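Local coordinates for protein CyaB (Pseudomonas aeruginosa, PDB 3R5G) that probably makes cyclic AMP from ATP, this chain being the catalytic domain of a larger, membrane-bound class III adenylyl cyclase, at residues R89-M92 against K93-R96. Residues are numbered along the deposited sequence; the frame is centred on the assembly and turned at random.
Sequences RKHM and KVLR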
loop_
_atom_site.group_PDB
_atom_site.type_symbol
_atom_site.label_atom_id
_atom_site.label_comp_id
_atom_site.label_asym_id
_atom_site.label_seq_id
_atom_site.Cartn_x
_atom_site.Cartn_y
_atom_site.Cartn_z
ATOM N N ARG A 89 -18.100 -3.358 8.975
ATOM C CA ARG A 89 -18.997 -3.773 7.866
ATOM C C ARG A 89 -20.431 -3.360 8.209
ATOM O O ARG A 89 -21.175 -2.915 7.256
ATOM C CB ARG A 89 -18.830 -5.279 7.703
ATOM C CG ARG A 89 -19.742 -5.834 6.621
ATOM C CD ARG A 89 -19.364 -7.228 6.155
ATOM N NE ARG A 89 -19.544 -8.147 7.276
ATOM C CZ ARG A 89 -19.149 -9.451 7.237
ATOM N NH1 ARG A 89 -18.583 -9.897 6.079
ATOM N NH2 ARG A 89 -19.323 -10.272 8.249
ATOM N N LYS A 90 -20.843 -3.470 9.495
ATOM C CA LYS A 90 -22.196 -3.005 9.852
ATOM C C LYS A 90 -22.285 -1.515 9.694
ATOM O O LYS A 90 -23.308 -1.002 9.214
ATOM C CB LYS A 90 -22.567 -3.383 11.274
ATOM C CG LYS A 90 -22.775 -4.820 11.560
ATOM C CD LYS A 90 -23.021 -5.072 13.006
ATOM C CE LYS A 90 -23.160 -6.580 13.252
ATOM N NZ LYS A 90 -23.202 -6.947 14.663
ATOM N N HIS A 91 -21.258 -0.771 10.051
ATOM C CA HIS A 91 -21.375 0.681 9.989
ATOM C C HIS A 91 -21.371 1.161 8.555
ATOM O O HIS A 91 -21.936 2.201 8.193
ATOM C CB HIS A 91 -20.231 1.311 10.771
ATOM C CG HIS A 91 -20.468 2.746 11.050
ATOM N ND1 HIS A 91 -21.489 3.174 11.868
ATOM C CD2 HIS A 91 -19.752 3.836 10.691
ATOM C CE1 HIS A 91 -21.430 4.498 11.944
ATOM N NE2 HIS A 91 -20.375 4.921 11.255
ATOM N N MET A 92 -20.792 0.392 7.658
ATOM C CA MET A 92 -20.861 0.753 6.263
ATOM C C MET A 92 -22.251 0.815 5.740
ATOM O O MET A 92 -22.473 1.607 4.827
ATOM C CB MET A 92 -20.017 -0.225 5.424
ATOM C CG MET A 92 -18.626 0.200 5.286
ATOM S SD MET A 92 -18.471 1.629 4.162
ATOM C CE MET A 92 -18.271 1.091 2.485
ATOM N N LYS A 93 -23.156 0.042 6.334
ATOM C CA LYS A 93 -24.585 0.147 5.870
ATOM C C LYS A 93 -25.128 1.516 6.220
ATOM O O LYS A 93 -25.889 2.133 5.440
ATOM C CB LYS A 93 -25.478 -0.884 6.554
ATOM C CG LYS A 93 -24.998 -2.288 6.269
ATOM C CD LYS A 93 -25.959 -3.276 6.937
ATOM C CE LYS A 93 -25.639 -4.722 6.553
ATOM N NZ LYS A 93 -24.147 -4.910 6.343
ATOM N N VAL A 94 -24.781 1.995 7.403
ATOM C CA VAL A 94 -25.195 3.334 7.822
ATOM C C VAL A 94 -24.571 4.383 6.890
ATOM O O VAL A 94 -25.251 5.310 6.425
ATOM C CB VAL A 94 -24.761 3.562 9.209
ATOM C CG1 VAL A 94 -25.256 4.909 9.725
ATOM C CG2 VAL A 94 -25.337 2.437 10.156
ATOM N N LEU A 95 -23.247 4.287 6.639
ATOM C CA LEU A 95 -22.641 5.275 5.817
ATOM C C LEU A 95 -23.229 5.287 4.430
ATOM O O LEU A 95 -23.358 6.386 3.843
ATOM C CB LEU A 95 -21.103 5.087 5.800
ATOM C CG LEU A 95 -20.425 5.286 7.159
ATOM C CD1 LEU A 95 -18.905 4.897 6.967
ATOM C CD2 LEU A 95 -20.571 6.708 7.782
ATOM N N ARG A 96 -23.493 4.114 3.860
ATOM C CA ARG A 96 -24.094 4.047 2.513
ATOM C C ARG A 96 -25.450 4.768 2.503
ATOM O O ARG A 96 -25.784 5.397 1.518
ATOM C CB ARG A 96 -24.282 2.638 1.975
ATOM C CG ARG A 96 -22.991 2.010 1.459
ATOM C CD ARG A 96 -23.332 0.815 0.572
ATOM N NE ARG A 96 -23.833 -0.232 1.452
ATOM C CZ ARG A 96 -23.052 -1.088 2.120
ATOM N NH1 ARG A 96 -23.587 -1.964 2.954
ATOM N NH2 ARG A 96 -21.746 -1.061 1.917
HETATM O O HOH W 1 -21.633 -3.321 4.649
#
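Arg96 folds back along helix 74-100 and lays one face of its guanidinium over the carbonyl oxygen of Met92, which sits 3.9 Å above the plane, over its centre. The bend that makes this possible is at chi3 (-71°), after a CG that stands anti to the carbonyl carbon, and it turns the head group toward the preceding turn, where Arg96 NH2 passes 4.0 Å from Met92 CB and the two side chains cross at about a right angle. The same Met92 oxygen accepts the backbone N-H of Arg96 at 2.9 Å; its meeting with the guanidinium is a face contact. In the plane of the guanidinium, a water takes a bond from Arg96 NH1 at 2.9 Å and gives one to Arg89 O at 2.7 Å, linking a carbonyl further back along the helix; Lys93 NZ reaches this water weakly. Arg96 NH2 turns to strand 109-116, forming a salt bridge with Glu109 and a hydrogen bond to Leu108 O just before it.

On the flank facing helix 29-50, polar and apolar contacts are mixed. His91, its CG anti to the backbone N (chi1 -165°), inclines its ring obliquely against Leu95, CD2 of His91 lying 3.9 Å from Leu95 CG, while NE2 bonds Glu42 of helix 29-50. Leu95 N donates to His91 O at 2.9 Å. Met92 SD and Leu95 CD1 touch loosely at 4.3 Å, and both residues pack on Tyr39.

The example shows i to i+4 spacing dividing its work: His91 and Leu95 face helix 29-50, Arg96 is bonded to Glu109, and Met92 lies between, touching Tyr39 as well as Glu109 and Ile110. Chemically, Glu109 is probably the main counter-charge of Arg96; the Met92 carbonyl may contribute weakly, and the water helps to fix the guanidinium's rotation.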